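Local coordinates for protein enoyl-CoA hydratase (Mycobacterium avium, PDB 3OC7) that probably hydrates the double bond of enoyl-CoA thioesters in fatty acid metabolism, at residues L109-A114 with G128-A133; V21-L26 with V60-G65; G65-A70 with D116-A121. One frame throughout, in Å; residues are numbered along the deposited sequence.

Followed from the N terminus, the chain first closes a loop at interaction 2, where strand 58-63 returns through helix 37-52 to lie beside strand 21-26. Gly-65 ends the second segment of interaction 2 and begins the first of interaction 3. The segment it starts waits for 116-121, and before that partner arrives 109-114 has opened interaction 1, which 128-133 closes. Interactions 3 and 1 therefore cross, whereas interaction 2 precedes both. Interactions 1 and 2 build one larger sheet, with strands 58-63 and 111-115 adjacent through Ile-112 and Leu-61. Interaction 3 belongs to a smaller parallel sheet, joined to interaction 2 by His-63 NE2 and Asp-116 N.

Interaction 1: residues L109-A114 with G128-A133; sequences LPVIAA and GACDIA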
loop_
_atom_site.group_PDB
_atom_site.type_symbol
_atom_site.label_atom_id
_atom_site.label_comp_id
_atom_site.label_asym_id
_atom_site.label_seq_id
_atom_site.Cartn_x
_atom_site.Cartn_y
_atom_site.Cartn_z
ATOM N N LEU A 109 23.025 -0.693 -9.162
ATOM C CA LEU A 109 23.422 -0.598 -7.739
ATOM C C LEU A 109 22.258 -0.198 -6.818
ATOM O O LEU A 109 21.550 0.787 -7.110
ATOM C CB LEU A 109 24.544 0.447 -7.575
ATOM C CG LEU A 109 25.868 0.240 -8.310
ATOM C CD1 LEU A 109 26.726 1.505 -8.273
ATOM C CD2 LEU A 109 26.619 -0.943 -7.715
ATOM N N PRO A 110 22.062 -0.932 -5.695
ATOM C CA PRO A 110 21.233 -0.381 -4.605
ATOM C C PRO A 110 21.779 0.984 -4.104
ATOM O O PRO A 110 23.017 1.137 -3.927
ATOM C CB PRO A 110 21.339 -1.461 -3.503
ATOM C CG PRO A 110 21.669 -2.760 -4.253
ATOM C CD PRO A 110 22.610 -2.270 -5.353
ATOM N N VAL A 111 20.881 1.964 -3.908
ATOM C CA VAL A 111 21.234 3.323 -3.412
ATOM C C VAL A 111 20.520 3.608 -2.066
ATOM O O VAL A 111 19.271 3.511 -1.970
ATOM C CB VAL A 111 20.903 4.433 -4.465
ATOM C CG1 VAL A 111 21.421 5.795 -3.970
ATOM C CG2 VAL A 111 21.484 4.112 -5.842
ATOM N N ILE A 112 21.325 3.941 -1.044
ATOM C CA ILE A 112 20.855 4.170 0.336
ATOM C C ILE A 112 21.035 5.642 0.772
ATOM O O ILE A 112 22.171 6.138 0.836
ATOM C CB ILE A 112 21.597 3.242 1.366
ATOM C CG1 ILE A 112 21.553 1.777 0.912
ATOM C CG2 ILE A 112 21.021 3.437 2.794
ATOM C CD1 ILE A 112 22.375 0.850 1.815
ATOM N N ALA A 113 19.939 6.339 1.108
ATOM C CA ALA A 113 20.058 7.727 1.624
ATOM C C ALA A 113 20.392 7.758 3.126
ATOM O O ALA A 113 19.797 7.013 3.938
ATOM C CB ALA A 113 18.765 8.527 1.346
ATOM N N ALA A 114 21.330 8.638 3.483
ATOM C CA ALA A 114 21.725 8.880 4.886
ATOM C C ALA A 114 21.388 10.338 5.269
ATOM O O ALA A 114 22.142 11.265 4.928
ATOM C CB ALA A 114 23.237 8.556 5.102
ATOM N N GLY A 128 12.590 9.780 -2.123
ATOM C CA GLY A 128 11.705 8.790 -2.772
ATOM C C GLY A 128 12.373 7.856 -3.782
ATOM O O GLY A 128 12.057 6.647 -3.821
ATOM N N ALA A 129 13.345 8.377 -4.547
ATOM C CA ALA A 129 14.042 7.582 -5.594
ATOM C C ALA A 129 14.988 6.511 -5.030
ATOM O O ALA A 129 15.195 5.467 -5.672
ATOM C CB ALA A 129 14.803 8.510 -6.581
ATOM N N CYS A 130 15.591 6.772 -3.861
ATOM C CA CYS A 130 16.514 5.786 -3.235
ATOM C C CYS A 130 15.785 4.453 -2.895
ATOM O O CYS A 130 14.598 4.450 -2.537
ATOM C CB CYS A 130 17.221 6.398 -2.012
ATOM S SG CYS A 130 18.424 7.738 -2.410
ATOM N N ASP A 131 16.507 3.326 -2.974
ATOM C CA ASP A 131 15.918 2.016 -2.630
ATOM C C ASP A 131 15.649 1.845 -1.113
ATOM O O ASP A 131 14.622 1.253 -0.714
ATOM C CB ASP A 131 16.822 0.889 -3.166
ATOM C CG ASP A 131 17.092 1.038 -4.639
ATOM O OD1 ASP A 131 16.170 0.747 -5.431
ATOM O OD2 ASP A 131 18.210 1.476 -5.001
ATOM N N ILE A 132 16.565 2.370 -0.295
ATOM C CA ILE A 132 16.514 2.336 1.190
ATOM C C ILE A 132 16.836 3.755 1.692
ATOM O O ILE A 132 17.644 4.451 1.060
ATOM C CB ILE A 132 17.534 1.290 1.771
ATOM C CG1 ILE A 132 17.239 -0.125 1.229
ATOM C CG2 ILE A 132 17.539 1.308 3.319
ATOM C CD1 ILE A 132 18.329 -1.208 1.536
ATOM N N ALA A 133 16.168 4.210 2.770
ATOM C CA ALA A 133 16.450 5.536 3.365
ATOM C C ALA A 133 16.405 5.476 4.907
ATOM O O ALA A 133 15.453 4.918 5.495
ATOM C CB ALA A 133 15.476 6.599 2.839
#
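A chi1 of -54° sets the carboxylate of Asp-131 beside its own backbone nitrogen and facing Val-111. There OD2 accepts Val-111 N at 2.9 Å, with 164° at the hydrogen, on the lone pair turned from OD1. Cys-130, whose chi1 of -68° puts SG opposite its carbonyl carbon, brings the sulfur between two neighbours: SG lies 3.9 Å from Val-111 CG1 and equally 3.9 Å from Ala-113 CB.

The backbone evidence is less even. Val-111 O receives two weak bonds, from Asp-131 N at 2.9 Å, where the bend is marked, and from Ile-132 N at 3.4 Å, where the length is the weakness. Ala-113 N to Ile-132 O, 3.0 Å, is the sound bond across the parallel pairs Ile-112/Ile-132 and Ala-113/Ala-133, and a backbone bond of Ala-113 with Val-134 continues the ladder. On the isoleucine face the two side chains run side by side, CG2 of Ile-112 being 4.1 Å from CG2 of Ile-132; on the other, the methyls of Ala-113 and Ala-133 meet, the former also against the sulfur.

The buried OD2 has a second partner, a salt bridge to Lys-219. Strand 111-115 sits between 58-63 and 132-135, helix 196-208 lies against Pro-110 and Ile-112, and a second subunit packs Leu-173 on Pro-110 and Asp-131, placing this corner at the subunit interface.

Interaction 2: residues V21-L26 with V60-G65; sequences VARLTL and VLAHTG
The end of the Leu-61 side chain comes close to Leu-24 and Leu-26 at the apolar centre. With CG anti to its backbone nitrogen (chi1 -179°), its CD1 ends 4.3 Å from Leu-26 CD2 and 4.4 Å from Leu-24 CB, bridging the two leucines of the other strand. On the reverse face, Val-21 and Val-60 slant past each other, CG2 of Val-21 being 4.0 Å from CG2 of Val-60. Beyond them the methyl groups Thr-25 CG2 and Thr-64 CG2 meet at 3.9 Å.

Arg-23 leads to the polar edge of this face. Its chain bends at chi3 (-82°), laying the guanidinium so that Val-60 CG1 sits over its centre on one side, a packing of the charged group's flat surface on aliphatic carbon. NH1 also comes within 3.6 Å of Ala-62 CB.

Between the faces runs an unbroken parallel ladder of five backbone bonds, from Val-60 N to Ala-22 O at one end to Thr-64 N to Leu-26 O at the other, all sound and nearly straight. Past it, His-63 ND1 donates to Thr-64 O at 3.1 Å, in the plane of the imidazole but from well above the carbonyl plane. NE2 of the same ring is bonded to Asp-116 N, and Thr-64 OG1 to Asn-27 OD1.

Strands 21-26 and 58-63, with helix 37-52 between them in the chain, form a beta-alpha-beta unit; the helix covers Leu-24 and Leu-26, and helix 196-208 packs on Val-21 and Val-60. Strand 9-12 flanks 21-26 antiparallel, and 111-115 continues the sheet past 58-63.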
loop_
_atom_site.group_PDB
_atom_site.type_symbol
_atom_site.label_atom_id
_atom_site.label_comp_id
_atom_site.label_asym_id
_atom_site.label_seq_id
_atom_site.Cartn_x
_atom_site.Cartn_y
_atom_site.Cartn_z
ATOM N N VAL A 21 31.770 -0.319 -1.414
ATOM C CA VAL A 21 30.854 0.822 -1.326
ATOM C C VAL A 21 31.474 2.148 -1.830
ATOM O O VAL A 21 32.662 2.452 -1.575
ATOM C CB VAL A 21 30.264 0.975 0.131
ATOM C CG1 VAL A 21 31.371 1.152 1.185
ATOM C CG2 VAL A 21 29.226 2.099 0.219
ATOM N N ALA A 22 30.673 2.921 -2.563
ATOM C CA ALA A 22 30.998 4.312 -2.917
ATOM C C ALA A 22 30.080 5.298 -2.178
ATOM O O ALA A 22 28.868 5.076 -2.121
ATOM C CB ALA A 22 30.918 4.526 -4.445
ATOM N N ARG A 23 30.647 6.366 -1.606
ATOM C CA ARG A 23 29.886 7.428 -0.912
ATOM C C ARG A 23 29.858 8.708 -1.752
ATOM O O ARG A 23 30.931 9.234 -2.106
ATOM C CB ARG A 23 30.483 7.698 0.480
ATOM C CG ARG A 23 29.730 8.707 1.364
ATOM C CD ARG A 23 30.355 8.813 2.761
ATOM N NE ARG A 23 29.894 7.735 3.638
ATOM C CZ ARG A 23 29.066 7.894 4.672
ATOM N NH1 ARG A 23 28.619 9.101 4.998
ATOM N NH2 ARG A 23 28.691 6.843 5.389
ATOM N N LEU A 24 28.652 9.180 -2.093
ATOM C CA LEU A 24 28.435 10.463 -2.785
ATOM C C LEU A 24 27.877 11.480 -1.791
ATOM O O LEU A 24 26.748 11.301 -1.289
ATOM C CB LEU A 24 27.457 10.293 -3.974
ATOM C CG LEU A 24 27.771 9.251 -5.058
ATOM C CD1 LEU A 24 26.687 9.157 -6.122
ATOM C CD2 LEU A 24 29.136 9.486 -5.732
ATOM N N THR A 25 28.643 12.530 -1.479
ATOM C CA THR A 25 28.224 13.509 -0.456
ATOM C C THR A 25 27.832 14.857 -1.069
ATOM O O THR A 25 28.667 15.536 -1.694
ATOM C CB THR A 25 29.345 13.761 0.629
ATOM O OG1 THR A 25 29.811 12.503 1.150
ATOM C CG2 THR A 25 28.860 14.685 1.796
ATOM N N LEU A 26 26.576 15.261 -0.863
ATOM C CA LEU A 26 26.119 16.621 -1.235
ATOM C C LEU A 26 26.845 17.664 -0.356
ATOM O O LEU A 26 26.760 17.598 0.874
ATOM C CB LEU A 26 24.587 16.764 -1.103
ATOM C CG LEU A 26 23.669 15.746 -1.799
ATOM C CD1 LEU A 26 22.216 15.926 -1.382
ATOM C CD2 LEU A 26 23.796 15.835 -3.306
ATOM N N VAL A 60 26.063 4.935 -1.039
ATOM C CA VAL A 60 25.431 5.777 0.005
ATOM C C VAL A 60 25.346 7.238 -0.467
ATOM O O VAL A 60 26.369 7.807 -0.895
ATOM C CB VAL A 60 26.195 5.695 1.369
ATOM C CG1 VAL A 60 25.600 6.680 2.424
ATOM C CG2 VAL A 60 26.240 4.244 1.892
ATOM N N LEU A 61 24.140 7.829 -0.420
ATOM C CA LEU A 61 23.931 9.252 -0.725
ATOM C C LEU A 61 23.828 10.029 0.605
ATOM O O LEU A 61 22.793 9.942 1.298
ATOM C CB LEU A 61 22.670 9.450 -1.590
ATOM C CG LEU A 61 22.264 10.867 -2.043
ATOM C CD1 LEU A 61 23.357 11.591 -2.873
ATOM C CD2 LEU A 61 20.916 10.859 -2.812
ATOM N N ALA A 62 24.886 10.795 0.941
ATOM C CA ALA A 62 25.062 11.509 2.222
ATOM C C ALA A 62 25.061 13.041 2.023
ATOM O O ALA A 62 24.929 13.519 0.882
ATOM C CB ALA A 62 26.364 11.034 2.899
ATOM N N HIS A 63 25.181 13.809 3.121
ATOM C CA HIS A 63 25.225 15.298 3.044
ATOM C C HIS A 63 26.095 15.913 4.148
ATOM O O HIS A 63 26.282 15.294 5.214
ATOM C CB HIS A 63 23.809 15.933 3.067
ATOM C CG HIS A 63 23.108 15.827 4.395
ATOM N ND1 HIS A 63 23.028 16.873 5.296
ATOM C CD2 HIS A 63 22.426 14.798 4.960
ATOM C CE1 HIS A 63 22.342 16.487 6.359
ATOM N NE2 HIS A 63 21.973 15.227 6.186
ATOM N N THR A 64 26.638 17.106 3.862
ATOM C CA THR A 64 27.192 17.995 4.903
ATOM C C THR A 64 26.111 18.995 5.332
ATOM O O THR A 64 25.086 19.154 4.654
ATOM C CB THR A 64 28.480 18.756 4.432
ATOM O OG1 THR A 64 28.169 19.621 3.336
ATOM C CG2 THR A 64 29.600 17.793 4.044
ATOM N N GLY A 65 26.342 19.665 6.459
ATOM C CA GLY A 65 25.429 20.704 6.965
ATOM C C GLY A 65 24.111 20.248 7.600
ATOM O O GLY A 65 23.839 19.054 7.683
#

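Interaction 3: residues G65-A70 with D116-A121; sequences GGTFCA and DGHVRA
Phe-68 N donates to His-118 O at 2.9 Å, the shortest polar bond here although bent to 130° at the hydrogen. The same carbonyl oxygen is also approached by Thr-67 CG2 at 3.5 Å. On one side of this bond, Gly-66 O accepts His-118 N at 3.2 Å; on the other, Cys-69 O accepts Arg-120 N, also at 3.2 Å, almost straight (173°) and in the carbonyl plane. Pairing passes from Thr-67/His-118 to Cys-69/Val-119, a shift of one residue that marks a beta bulge at Phe-68.

The extra residue points across: with CG anti to the backbone nitrogen (chi1 172°), Phe-68 lies alongside Val-119, whose CG2 is 4.0 Å from Phe-68 CB. Thr-67 OG1 instead stands at the edge of the His-118 ring, 4.0 Å from CD2 of His-118, while ND1 is bonded to Ser-140. Arg-120 folds back, NH1 donating to O of the preceding Val-119 and also bonded to Ser-140 OG.

Strands 67-69, 118-120 and 140-142 make the small parallel sheet of the crotonase fold. In that family the loops following the first two strands supply the peptide N-H groups of the oxyanion hole, and this pairing is consistent with that layout.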
loop_
_atom_site.group_PDB
_atom_site.type_symbol
_atom_site.label_atom_id
_atom_site.label_comp_id
_atom_site.label_asym_id
_atom_site.label_seq_id
_atom_site.Cartn_x
_atom_site.Cartn_y
_atom_site.Cartn_z
ATOM N N GLY A 65 26.342 19.665 6.459
ATOM C CA GLY A 65 25.429 20.704 6.965
ATOM C C GLY A 65 24.111 20.248 7.600
ATOM O O GLY A 65 23.839 19.054 7.683
ATOM N N GLY A 66 23.291 21.214 8.027
ATOM C CA GLY A 66 22.035 20.949 8.741
ATOM C C GLY A 66 20.809 20.691 7.874
ATOM O O GLY A 66 19.725 20.403 8.407
ATOM N N THR A 67 20.974 20.816 6.552
ATOM C CA THR A 67 19.906 20.565 5.561
ATOM C C THR A 67 20.378 19.480 4.567
ATOM O O THR A 67 21.453 19.602 3.940
ATOM C CB THR A 67 19.500 21.893 4.816
ATOM O OG1 THR A 67 18.920 22.816 5.741
ATOM C CG2 THR A 67 18.497 21.647 3.660
ATOM N N PHE A 68 19.577 18.415 4.416
ATOM C CA PHE A 68 19.833 17.383 3.379
ATOM C C PHE A 68 19.721 17.993 1.974
ATOM O O PHE A 68 20.692 17.929 1.182
ATOM C CB PHE A 68 18.893 16.152 3.555
ATOM C CG PHE A 68 18.965 15.131 2.409
ATOM C CD1 PHE A 68 17.968 15.101 1.425
ATOM C CD2 PHE A 68 20.019 14.210 2.314
ATOM C CE1 PHE A 68 18.008 14.184 0.367
ATOM C CE2 PHE A 68 20.066 13.264 1.250
ATOM C CZ PHE A 68 19.048 13.270 0.270
ATOM N N CYS A 69 18.557 18.598 1.689
ATOM C CA CYS A 69 18.250 19.289 0.415
ATOM C C CYS A 69 16.927 20.049 0.528
ATOM O O CYS A 69 15.906 19.466 0.873
ATOM C CB CYS A 69 18.176 18.294 -0.767
ATOM S SG CYS A 69 17.759 19.017 -2.411
ATOM N N ALA A 70 16.940 21.345 0.197
ATOM C CA ALA A 70 15.729 22.170 0.352
ATOM C C ALA A 70 15.019 22.517 -0.959
ATOM O O ALA A 70 14.083 23.333 -0.966
ATOM C CB ALA A 70 16.023 23.429 1.143
ATOM N N ASP A 116 20.365 13.399 8.017
ATOM C CA ASP A 116 20.279 13.950 9.413
ATOM C C ASP A 116 20.119 15.483 9.374
ATOM O O ASP A 116 21.017 16.252 9.795
ATOM C CB ASP A 116 21.465 13.504 10.306
ATOM C CG ASP A 116 21.158 13.612 11.803
ATOM O OD1 ASP A 116 19.964 13.621 12.202
ATOM O OD2 ASP A 116 22.130 13.705 12.601
ATOM N N GLY A 117 18.972 15.927 8.867
ATOM C CA GLY A 117 18.711 17.357 8.618
ATOM C C GLY A 117 17.383 17.590 7.910
ATOM O O GLY A 117 16.614 16.641 7.701
ATOM N N HIS A 118 17.124 18.841 7.520
ATOM C CA HIS A 118 15.845 19.242 6.924
ATOM C C HIS A 118 15.695 18.783 5.460
ATOM O O HIS A 118 16.668 18.792 4.681
ATOM C CB HIS A 118 15.640 20.767 7.057
ATOM C CG HIS A 118 15.831 21.285 8.458
ATOM N ND1 HIS A 118 15.030 20.904 9.516
ATOM C CD2 HIS A 118 16.726 22.171 8.963
ATOM C CE1 HIS A 118 15.432 21.526 10.614
ATOM N NE2 HIS A 118 16.460 22.295 10.305
ATOM N N VAL A 119 14.474 18.351 5.116
ATOM C CA VAL A 119 14.088 17.953 3.750
ATOM C C VAL A 119 12.845 18.774 3.289
ATOM O O VAL A 119 11.802 18.759 3.961
ATOM C CB VAL A 119 13.761 16.429 3.681
ATOM C CG1 VAL A 119 13.258 15.987 2.261
ATOM C CG2 VAL A 119 14.954 15.571 4.148
ATOM N N ARG A 120 12.974 19.498 2.172
ATOM C CA ARG A 120 11.852 20.293 1.612
ATOM C C ARG A 120 11.816 20.179 0.067
ATOM O O ARG A 120 12.842 19.933 -0.571
ATOM C CB ARG A 120 11.933 21.787 2.012
ATOM C CG ARG A 120 12.005 22.134 3.507
ATOM C CD ARG A 120 10.660 21.913 4.228
ATOM N NE ARG A 120 10.684 22.356 5.623
ATOM C CZ ARG A 120 11.158 21.641 6.643
ATOM N NH1 ARG A 120 11.662 20.426 6.445
ATOM N NH2 ARG A 120 11.147 22.154 7.867
ATOM N N ALA A 121 10.623 20.391 -0.518
ATOM C CA ALA A 121 10.423 20.504 -1.984
ATOM C C ALA A 121 11.080 19.381 -2.805
ATOM O O ALA A 121 10.863 18.206 -2.497
ATOM C CB ALA A 121 10.831 21.913 -2.502
#